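Local coordinates for ribosomal protein S2-related protein (Deinococcus radiodurans, PDB 2JH3), which binds a [4Fe-4S] cluster in a multi-domain chain with chelatase-like parts, and may act as a sirohydrochlorin ferrochelatase, at residues 76-80 with 81-85; 112-115 with 116-120; 436-439 with 440-444; 379-383 with 384-388. All coordinates share one frame; numbering follows the deposited sequence.

Interaction 1: 76-80 with 81-85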
loop_
_atom_site.group_PDB
_atom_site.type_symbol
_atom_site.label_atom_id
_atom_site.label_comp_id
_atom_site.label_asym_id
_atom_site.label_seq_id
_atom_site.Cartn_x
_atom_site.Cartn_y
_atom_site.Cartn_z
ATOM N N GLU A 76 -16.256 -32.300 7.268
ATOM C CA GLU A 76 -16.957 -32.181 8.524
ATOM C C GLU A 76 -15.944 -32.642 9.509
ATOM O O GLU A 76 -15.580 -33.801 9.525
ATOM C CB GLU A 76 -18.207 -33.057 8.549
ATOM C CG GLU A 76 -18.963 -33.080 9.847
ATOM C CD GLU A 76 -20.323 -33.774 9.676
ATOM O OE1 GLU A 76 -20.372 -34.840 8.944
ATOM O OE2 GLU A 76 -21.306 -33.254 10.262
ATOM N N GLY A 77 -15.431 -31.711 10.284
ATOM C CA GLY A 77 -14.197 -31.958 10.985
ATOM C C GLY A 77 -13.907 -30.754 11.848
ATOM O O GLY A 77 -14.808 -29.981 12.181
ATOM N N TYR A 78 -12.650 -30.617 12.211
ATOM C CA TYR A 78 -12.235 -29.580 13.162
ATOM C C TYR A 78 -12.640 -28.170 12.784
ATOM O O TYR A 78 -13.124 -27.410 13.610
ATOM C CB TYR A 78 -10.727 -29.678 13.327
ATOM C CG TYR A 78 -10.229 -28.858 14.481
ATOM C CD1 TYR A 78 -10.524 -29.226 15.813
ATOM C CD2 TYR A 78 -9.509 -27.692 14.248
ATOM C CE1 TYR A 78 -10.040 -28.428 16.891
ATOM C CE2 TYR A 78 -9.046 -26.877 15.301
ATOM C CZ TYR A 78 -9.314 -27.239 16.615
ATOM O OH TYR A 78 -8.816 -26.429 17.642
ATOM N N VAL A 79 -12.485 -27.827 11.519
ATOM C CA VAL A 79 -12.815 -26.488 11.099
ATOM C C VAL A 79 -14.324 -26.247 11.279
ATOM O O VAL A 79 -14.702 -25.264 11.875
ATOM C CB VAL A 79 -12.364 -26.182 9.678
ATOM C CG1 VAL A 79 -12.929 -24.846 9.203
ATOM C CG2 VAL A 79 -10.834 -26.182 9.580
ATOM N N THR A 80 -15.177 -27.157 10.798
ATOM C CA THR A 80 -16.620 -26.899 10.848
ATOM C C THR A 80 -17.244 -27.107 12.257
ATOM O O THR A 80 -18.251 -26.482 12.608
ATOM C CB THR A 80 -17.378 -27.774 9.791
ATOM O OG1 THR A 80 -17.241 -29.158 10.156
ATOM C CG2 THR A 80 -16.905 -27.483 8.399
ATOM N N GLU A 81 -16.612 -27.946 13.062
ATOM C CA GLU A 81 -17.035 -28.320 14.416
ATOM C C GLU A 81 -16.443 -27.428 15.553
ATOM O O GLU A 81 -17.078 -27.215 16.605
ATOM C CB GLU A 81 -16.650 -29.806 14.685
ATOM C CG GLU A 81 -17.456 -30.769 13.739
ATOM C CD GLU A 81 -17.110 -32.260 13.937
ATOM O OE1 GLU A 81 -17.700 -33.106 13.218
ATOM O OE2 GLU A 81 -16.199 -32.535 14.730
ATOM N N THR A 82 -15.218 -26.965 15.354
ATOM C CA THR A 82 -14.543 -26.140 16.358
ATOM C C THR A 82 -14.243 -24.689 15.942
ATOM O O THR A 82 -14.678 -23.757 16.636
ATOM C CB THR A 82 -13.351 -26.921 16.884
ATOM O OG1 THR A 82 -13.885 -28.135 17.472
ATOM C CG2 THR A 82 -12.520 -26.119 17.900
ATOM N N VAL A 83 -13.610 -24.487 14.804
ATOM C CA VAL A 83 -13.149 -23.155 14.405
ATOM C C VAL A 83 -14.308 -22.248 14.076
ATOM O O VAL A 83 -14.343 -21.189 14.564
ATOM C CB VAL A 83 -12.186 -23.236 13.196
ATOM C CG1 VAL A 83 -11.755 -21.829 12.639
ATOM C CG2 VAL A 83 -10.928 -24.080 13.553
ATOM N N LEU A 84 -15.230 -22.645 13.185
ATOM C CA LEU A 84 -16.305 -21.724 12.762
ATOM C C LEU A 84 -17.201 -21.345 13.927
ATOM O O LEU A 84 -17.479 -20.140 14.124
ATOM C CB LEU A 84 -17.107 -22.240 11.537
ATOM C CG LEU A 84 -16.288 -22.734 10.306
ATOM C CD1 LEU A 84 -17.146 -23.151 9.118
ATOM C CD2 LEU A 84 -15.163 -21.829 9.845
ATOM N N PRO A 85 -17.628 -22.330 14.745
ATOM C CA PRO A 85 -18.430 -22.042 15.928
ATOM C C PRO A 85 -17.738 -21.116 16.932
ATOM O O PRO A 85 -18.355 -20.197 17.417
ATOM C CB PRO A 85 -18.706 -23.434 16.518
ATOM C CG PRO A 85 -18.582 -24.316 15.422
ATOM C CD PRO A 85 -17.472 -23.790 14.578
HETATM O O HOH W 1 -20.243 -31.884 12.538
#

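Interaction 2: 112-115 with 116-120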
loop_
_atom_site.group_PDB
_atom_site.type_symbol
_atom_site.label_atom_id
_atom_site.label_comp_id
_atom_site.label_asym_id
_atom_site.label_seq_id
_atom_site.Cartn_x
_atom_site.Cartn_y
_atom_site.Cartn_z
ATOM N N TYR A 112 -27.023 -23.176 13.375
ATOM C CA TYR A 112 -25.803 -23.565 12.679
ATOM C C TYR A 112 -25.941 -25.006 12.202
ATOM O O TYR A 112 -26.134 -25.933 13.011
ATOM C CB TYR A 112 -24.614 -23.390 13.617
ATOM C CG TYR A 112 -23.248 -23.740 13.047
ATOM C CD1 TYR A 112 -22.632 -22.927 12.107
ATOM C CD2 TYR A 112 -22.564 -24.879 13.452
ATOM C CE1 TYR A 112 -21.371 -23.227 11.607
ATOM C CE2 TYR A 112 -21.289 -25.180 12.940
ATOM C CZ TYR A 112 -20.709 -24.339 12.018
ATOM O OH TYR A 112 -19.467 -24.610 11.464
ATOM N N THR A 113 -25.918 -25.197 10.885
ATOM C CA THR A 113 -26.152 -26.534 10.320
ATOM C C THR A 113 -24.840 -27.334 10.157
ATOM O O THR A 113 -23.716 -26.830 10.337
ATOM C CB THR A 113 -26.861 -26.496 8.954
ATOM O OG1 THR A 113 -25.960 -26.073 7.901
ATOM C CG2 THR A 113 -28.061 -25.564 8.955
ATOM N N ARG A 114 -25.028 -28.602 9.788
ATOM C CA ARG A 114 -23.963 -29.448 9.324
ATOM C C ARG A 114 -23.477 -28.846 8.054
ATOM O O ARG A 114 -24.183 -28.067 7.377
ATOM C CB ARG A 114 -24.501 -30.877 9.136
ATOM C CG ARG A 114 -24.821 -31.493 10.454
ATOM C CD ARG A 114 -25.298 -32.959 10.283
ATOM N NE ARG A 114 -24.205 -33.851 9.863
ATOM C CZ ARG A 114 -24.357 -35.162 9.612
ATOM N NH1 ARG A 114 -25.564 -35.737 9.710
ATOM N NH2 ARG A 114 -23.319 -35.877 9.211
ATOM N N PRO A 115 -22.235 -29.148 7.713
ATOM C CA PRO A 115 -21.683 -28.667 6.474
ATOM C C PRO A 115 -22.213 -29.291 5.203
ATOM O O PRO A 115 -22.686 -30.458 5.206
ATOM C CB PRO A 115 -20.206 -28.941 6.639
ATOM C CG PRO A 115 -20.065 -29.804 7.797
ATOM C CD PRO A 115 -21.276 -29.918 8.513
ATOM N N LEU A 116 -22.120 -28.520 4.120
ATOM C CA LEU A 116 -22.555 -28.939 2.764
ATOM C C LEU A 116 -22.095 -30.346 2.501
ATOM O O LEU A 116 -22.876 -31.202 2.083
ATOM C CB LEU A 116 -21.937 -28.023 1.732
ATOM C CG LEU A 116 -22.199 -28.356 0.283
ATOM C CD1 LEU A 116 -23.706 -28.370 0.071
ATOM C CD2 LEU A 116 -21.579 -27.377 -0.629
ATOM N N GLY A 117 -20.828 -30.599 2.816
ATOM C CA GLY A 117 -20.209 -31.885 2.506
ATOM C C GLY A 117 -20.854 -33.039 3.222
ATOM O O GLY A 117 -20.755 -34.163 2.757
ATOM N N ALA A 118 -21.515 -32.793 4.341
ATOM C CA ALA A 118 -22.225 -33.873 5.096
ATOM C C ALA A 118 -23.623 -34.280 4.563
ATOM O O ALA A 118 -24.171 -35.322 4.935
ATOM C CB ALA A 118 -22.340 -33.496 6.578
ATOM N N HIS A 119 -24.246 -33.429 3.771
ATOM C CA HIS A 119 -25.601 -33.708 3.332
ATOM C C HIS A 119 -25.667 -34.791 2.213
ATOM O O HIS A 119 -24.892 -34.770 1.232
ATOM C CB HIS A 119 -26.327 -32.456 2.903
ATOM C CG HIS A 119 -27.811 -32.647 2.751
ATOM N ND1 HIS A 119 -28.697 -32.482 3.779
ATOM C CD2 HIS A 119 -28.546 -32.993 1.671
ATOM C CE1 HIS A 119 -29.924 -32.705 3.333
ATOM N NE2 HIS A 119 -29.853 -33.027 2.056
ATOM N N PRO A 120 -26.608 -35.749 2.384
ATOM C CA PRO A 120 -26.738 -36.822 1.368
ATOM C C PRO A 120 -27.046 -36.375 -0.038
ATOM O O PRO A 120 -26.687 -37.091 -0.995
ATOM C CB PRO A 120 -27.797 -37.756 1.944
ATOM C CG PRO A 120 -28.535 -36.950 3.036
ATOM C CD PRO A 120 -27.491 -35.967 3.553
#

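Interaction 3: 436-439 with 440-444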
loop_
_atom_site.group_PDB
_atom_site.type_symbol
_atom_site.label_atom_id
_atom_site.label_comp_id
_atom_site.label_asym_id
_atom_site.label_seq_id
_atom_site.Cartn_x
_atom_site.Cartn_y
_atom_site.Cartn_z
ATOM N N LEU A 436 -11.704 7.285 17.919
ATOM C CA LEU A 436 -12.321 7.806 16.699
ATOM C C LEU A 436 -13.508 8.704 17.127
ATOM O O LEU A 436 -14.540 8.211 17.590
ATOM C CB LEU A 436 -12.855 6.646 15.810
ATOM C CG LEU A 436 -13.506 6.988 14.485
ATOM C CD1 LEU A 436 -12.548 7.688 13.581
ATOM C CD2 LEU A 436 -14.090 5.710 13.805
ATOM N N GLY A 437 -13.339 10.004 16.938
ATOM C CA GLY A 437 -14.298 10.944 17.425
ATOM C C GLY A 437 -15.490 11.167 16.514
ATOM O O GLY A 437 -16.561 11.607 17.000
ATOM N N GLN A 438 -15.301 10.936 15.220
ATOM C CA GLN A 438 -16.289 11.203 14.160
ATOM C C GLN A 438 -16.188 10.116 13.097
ATOM O O GLN A 438 -15.069 9.762 12.659
ATOM C CB GLN A 438 -15.996 12.505 13.491
ATOM C CG GLN A 438 -16.327 13.785 14.326
ATOM C CD GLN A 438 -15.766 15.020 13.692
ATOM O OE1 GLN A 438 -14.529 15.201 13.600
ATOM N NE2 GLN A 438 -16.651 15.901 13.238
ATOM N N THR A 439 -17.328 9.565 12.692
ATOM C CA THR A 439 -17.370 8.570 11.643
ATOM C C THR A 439 -17.929 9.119 10.349
ATOM O O THR A 439 -18.300 10.285 10.234
ATOM C CB THR A 439 -18.219 7.347 11.970
ATOM O OG1 THR A 439 -19.591 7.716 11.882
ATOM C CG2 THR A 439 -17.895 6.757 13.326
ATOM N N ILE A 440 -18.034 8.220 9.342
ATOM C CA ILE A 440 -18.756 8.541 8.147
ATOM C C ILE A 440 -20.070 9.211 8.346
ATOM O O ILE A 440 -20.450 10.101 7.526
ATOM C CB ILE A 440 -18.963 7.258 7.248
ATOM C CG1 ILE A 440 -19.743 6.197 7.993
ATOM C CG2 ILE A 440 -17.565 6.835 6.766
ATOM C CD1 ILE A 440 -20.100 4.965 7.059
ATOM N N PHE A 441 -20.765 8.799 9.388
ATOM C CA PHE A 441 -22.061 9.431 9.705
ATOM C C PHE A 441 -22.001 10.870 10.236
ATOM O O PHE A 441 -23.035 11.604 10.177
ATOM C CB PHE A 441 -22.857 8.544 10.632
ATOM C CG PHE A 441 -23.355 7.294 9.957
ATOM C CD1 PHE A 441 -24.158 7.372 8.834
ATOM C CD2 PHE A 441 -23.016 6.094 10.415
ATOM C CE1 PHE A 441 -24.560 6.240 8.190
ATOM C CE2 PHE A 441 -23.413 4.946 9.756
ATOM C CZ PHE A 441 -24.178 5.016 8.660
ATOM N N SER A 442 -20.832 11.307 10.700
ATOM C CA SER A 442 -20.577 12.719 10.993
ATOM C C SER A 442 -19.940 13.478 9.820
ATOM O O SER A 442 -19.393 14.558 10.007
ATOM C CB SER A 442 -19.673 12.915 12.195
ATOM O OG SER A 442 -20.263 12.260 13.304
ATOM N N GLY A 443 -19.938 12.904 8.645
ATOM C CA GLY A 443 -19.379 13.553 7.476
ATOM C C GLY A 443 -17.882 13.396 7.300
ATOM O O GLY A 443 -17.278 14.076 6.441
ATOM N N VAL A 444 -17.252 12.484 8.036
ATOM C CA VAL A 444 -15.829 12.198 7.859
ATOM C C VAL A 444 -15.625 10.906 7.044
ATOM O O VAL A 444 -15.746 9.821 7.592
ATOM C CB VAL A 444 -15.078 12.091 9.227
ATOM C CG1 VAL A 444 -13.577 11.975 9.000
ATOM C CG2 VAL A 444 -15.320 13.352 9.999
HETATM O O HOH W 2 -19.260 12.065 16.470
#

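Interaction 4: 379-383 with 384-388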
loop_
_atom_site.group_PDB
_atom_site.type_symbol
_atom_site.label_atom_id
_atom_site.label_comp_id
_atom_site.label_asym_id
_atom_site.label_seq_id
_atom_site.Cartn_x
_atom_site.Cartn_y
_atom_site.Cartn_z
ATOM N N SER A 379 -20.003 1.662 12.194
ATOM C CA SER A 379 -19.952 3.098 12.260
ATOM C C SER A 379 -21.173 3.685 13.013
ATOM O O SER A 379 -21.028 4.596 13.873
ATOM C CB SER A 379 -19.807 3.695 10.857
ATOM O OG SER A 379 -18.506 3.342 10.284
ATOM N N TYR A 380 -22.364 3.127 12.715
ATOM C CA TYR A 380 -23.626 3.528 13.344
ATOM C C TYR A 380 -23.545 3.288 14.833
ATOM O O TYR A 380 -23.885 4.159 15.651
ATOM C CB TYR A 380 -24.808 2.767 12.775
ATOM C CG TYR A 380 -26.110 3.206 13.383
ATOM C CD1 TYR A 380 -26.715 4.334 12.938
ATOM C CD2 TYR A 380 -26.727 2.470 14.437
ATOM C CE1 TYR A 380 -27.918 4.793 13.514
ATOM C CE2 TYR A 380 -27.924 2.896 15.002
ATOM C CZ TYR A 380 -28.497 4.081 14.560
ATOM O OH TYR A 380 -29.713 4.554 15.093
ATOM N N ALA A 381 -23.133 2.095 15.188
ATOM C CA ALA A 381 -23.002 1.703 16.589
ATOM C C ALA A 381 -21.983 2.555 17.364
ATOM O O ALA A 381 -22.210 2.922 18.505
ATOM C CB ALA A 381 -22.603 0.300 16.628
ATOM N N HIS A 382 -20.874 2.900 16.720
ATOM C CA HIS A 382 -19.892 3.740 17.364
ATOM C C HIS A 382 -20.417 5.137 17.664
ATOM O O HIS A 382 -20.242 5.593 18.769
ATOM C CB HIS A 382 -18.595 3.763 16.560
ATOM C CG HIS A 382 -17.473 4.425 17.284
ATOM N ND1 HIS A 382 -17.027 3.997 18.517
ATOM C CD2 HIS A 382 -16.669 5.437 16.926
ATOM C CE1 HIS A 382 -15.989 4.718 18.881
ATOM N NE2 HIS A 382 -15.751 5.610 17.942
ATOM N N GLU A 383 -21.115 5.776 16.720
ATOM C CA GLU A 383 -21.751 7.083 16.925
ATOM C C GLU A 383 -22.812 7.113 18.076
ATOM O O GLU A 383 -22.988 8.121 18.776
ATOM C CB GLU A 383 -22.422 7.528 15.639
ATOM C CG GLU A 383 -21.562 7.996 14.550
ATOM C CD GLU A 383 -20.740 9.300 14.780
ATOM O OE1 GLU A 383 -20.746 9.938 15.851
ATOM O OE2 GLU A 383 -20.035 9.653 13.825
ATOM N N HIS A 384 -23.495 5.996 18.249
ATOM C CA HIS A 384 -24.380 5.766 19.361
ATOM C C HIS A 384 -23.674 5.257 20.597
ATOM O O HIS A 384 -24.310 4.754 21.509
ATOM C CB HIS A 384 -25.465 4.759 18.969
ATOM C CG HIS A 384 -26.670 5.403 18.388
ATOM N ND1 HIS A 384 -27.091 6.657 18.773
ATOM C CD2 HIS A 384 -27.555 4.974 17.461
ATOM C CE1 HIS A 384 -28.172 6.983 18.077
ATOM N NE2 HIS A 384 -28.472 5.981 17.269
ATOM N N ARG A 385 -22.359 5.323 20.601
ATOM C CA ARG A 385 -21.548 4.995 21.779
ATOM C C ARG A 385 -21.745 3.554 22.267
ATOM O O ARG A 385 -21.732 3.274 23.438
ATOM C CB ARG A 385 -21.776 6.077 22.904
ATOM C CG ARG A 385 -21.355 7.508 22.508
ATOM C CD ARG A 385 -22.237 8.601 23.159
ATOM N NE ARG A 385 -22.238 8.584 24.643
ATOM C CZ ARG A 385 -22.240 9.652 25.468
ATOM N NH1 ARG A 385 -22.201 10.914 25.031
ATOM N NH2 ARG A 385 -22.255 9.463 26.785
ATOM N N ARG A 386 -21.920 2.605 21.374
ATOM C CA ARG A 386 -22.107 1.247 21.861
ATOM C C ARG A 386 -21.458 0.186 20.989
ATOM O O ARG A 386 -21.942 -0.928 20.905
ATOM C CB ARG A 386 -23.607 0.963 22.009
ATOM C CG ARG A 386 -24.382 0.842 20.715
ATOM C CD ARG A 386 -25.794 1.290 20.914
ATOM N NE ARG A 386 -26.619 0.997 19.752
ATOM C CZ ARG A 386 -27.774 1.619 19.478
ATOM N NH1 ARG A 386 -28.273 2.608 20.276
ATOM N NH2 ARG A 386 -28.442 1.263 18.383
ATOM N N LEU A 387 -20.333 0.491 20.377
ATOM C CA LEU A 387 -19.666 -0.527 19.604
ATOM C C LEU A 387 -18.794 -1.323 20.544
ATOM O O LEU A 387 -17.917 -0.728 21.119
ATOM C CB LEU A 387 -18.784 0.107 18.497
ATOM C CG LEU A 387 -17.974 -0.903 17.668
ATOM C CD1 LEU A 387 -18.874 -1.854 16.943
ATOM C CD2 LEU A 387 -17.095 -0.257 16.677
ATOM N N HIS A 388 -18.978 -2.636 20.680
ATOM C CA HIS A 388 -18.097 -3.396 21.590
ATOM C C HIS A 388 -16.921 -3.954 20.847
ATOM O O HIS A 388 -17.057 -4.364 19.689
ATOM C CB HIS A 388 -18.836 -4.482 22.387
ATOM C CG HIS A 388 -19.800 -3.898 23.388
ATOM N ND1 HIS A 388 -19.439 -2.879 24.250
ATOM C CD2 HIS A 388 -21.138 -4.078 23.554
ATOM C CE1 HIS A 388 -20.508 -2.487 24.930
ATOM N NE2 HIS A 388 -21.548 -3.205 24.538
HETATM O O HOH W 3 -18.521 3.049 20.738
#

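Interaction 1: 76-80 with 81-85
Y78 and T82, one turn apart, meet at the start of helix 78-88 in the CbiX part of the chain. Apolar contacts first. T82 sits over one face of the Y78 ring in a CH-pi contact, its CB 4.0 Å from the ring centroid, and its methyl CG2 comes 3.5 Å from Y78 CE1. V83 CG2 approaches the same ring obliquely. On another side of the turn V79 CG1 lies 3.8 Å from L84 CD2.

The backbone bonds come next. G77 is the N-cap, and its O takes E81 N at 2.9 Å. Y78 O then receives two donors, T82 N at 2.8 Å and V83 N at 3.2 Å, and V79 O accepts L84 N across the same wider, pi-type turn. P85 has no N-H to offer, and T80 O bonds instead to Y112 OH.

The polar side chains close the helix start. T80 holds OG1 between its backbone N and carbonyl carbon (chi1 65°), where it takes G77 N at 3.1 Å, the half of a capping box that a glycine N-cap allows. E81 runs its extended chain alongside G77, and a water donates to both E81 OE1 and E76 OE2; E76 OE2 also has R114 as its salt-bridge partner. An alanine in place of E81 would strip the chain from beside G77 O and is likely to leave the water without its second acceptor.

Bridging water and the R114 guanidinium thus probably temper the repulsion of two carboxylates 4.7 Å apart (E76 OE2 to E81 OE1).

Interaction 2: 112-115 with 116-120
P115 and A118 meet through a single turn of 3-10 helix, residues 116-118, in the loop that leads from strand 108-112 to helix 122-133 of the CbiX region. The tight part is the backbone. P115 O accepts A118 N at 2.8 Å, with the donor well above the carbonyl plane, and H119 N follows with a bond to L116 O of 3.1 Å. A118 directs its methyl back at the preceding residues, so that CB stands 3.4 Å from P115 O and 4.2 Å from P115 CD. L116, buried, turns the other way and packs against L74 and V256, the latter on helix 253-262. Just before the turn, T113 OG1 donates to R114 O at 2.7 Å.

The other side is looser. R114 and A118 are both partly exposed, and nothing polar joins them. The arginine bends at chi3 (70°) and brings its guanidinium obliquely past the alanine methyl; its charge is met elsewhere, by a salt bridge from NE to E76, while NH1 bonds to T98. What remains between the two side chains is light van der Waals contact, R114 NH2 lying 3.7 Å from A118 CB.

Interaction 3: 436-439 with 440-444
T439 and Q438 meet S442 and V444 in a local turn contact, in the loop between strands 427-429 and 448-450 of the iron-sulfur cluster binding domain. T439 carries most of it. Its carbonyl O takes two donors from opposite faces of its plane, S442 N at 2.8 Å and V444 N at 3.3 Å. Its side chain takes part as well: with OG1 set between the backbone N and the carbonyl carbon (chi1 74°), the hydroxyl oxygen accepts F441 N at 3.0 Å. That bond, from a threonine oxygen to the N-H two residues on, is an ST turn. The short 3-10 segment 440-441 follows, and G443 N bonds to I440 O at 3.1 Å; together with V444 N to T439 O, and G443 at positive phi, this gives the bond pattern of a Schellman motif.

A valine in place of T439 would probably leave F441 N without its acceptor, and E383, on helix 375-383, without one of the two hydroxyls that bond its OE2; the other is S442 OG.

Beside the turn, Q438 CB rests 3.7 Å from V444 CG2 and 3.9 Å from S442 CB. The glutamine amide reaches the second subunit, where OE1 bonds to A317 N of that chain. At the outer side a water donates to G437 O at 2.8 Å and, weakly, to S442 OG.

Interaction 4: 379-383 with 384-388
The Y380 ring, near the C-terminal end of helix 375-383 where a Schellman motif closes it, takes the edge of the H384 imidazole on one face, an offset edge-to-face pair with centroids 4.7 Å apart and planes at 88°. Round the rim of the tyrosine, near its plane, comes R386 NH2, 3.8 Å from Y380 CE2. The arginine's guanidinium in turn has H384 CB over one face, offset toward the rim. At the imidazole edge, and in its plane, lies Y380 OH, which takes H384 NE2 at 2.9 Å in a bond that is weak because it is bent (130°). Y380 reaches this position with CG anti to the backbone N (chi1 -178°), and its OH also bonds to E279 of helix 275-290.

In the motif itself R386 N returns to A381 O at 2.9 Å and R385 N to H382 O at 2.8 Å, with R385 at positive phi as the C-prime residue; H384 N still bonds to Y380 O. L387 folds back on the last turn, its CB 4.3 Å from A381 CB, and also packs on P449, next to the cluster ligand C450. H382 NE2 bonds to L436 O, while H382 ND1 shares a water at 2.8 Å that accepts L387 N at 3.2 Å.

From the N terminus the order is interaction 1, interaction 2, interaction 4, interaction 3; each closes before the next opens, so none nest or cross. Interaction 1 closes the first turns of helix 78-88, and interaction 2 the turn after strand 108-112. They touch within one CbiX range through T80 O to Y112 OH and the E76-R114 salt bridge, tying helix start to strand exit. Interactions 4 and 3 lie well away; interactions 2 and 3 are on opposite sides of the chain's centre, their centres about 42 Å apart. Interaction 4 ends helix 375-383, and the later loop of interaction 3 returns to that helix end through E383.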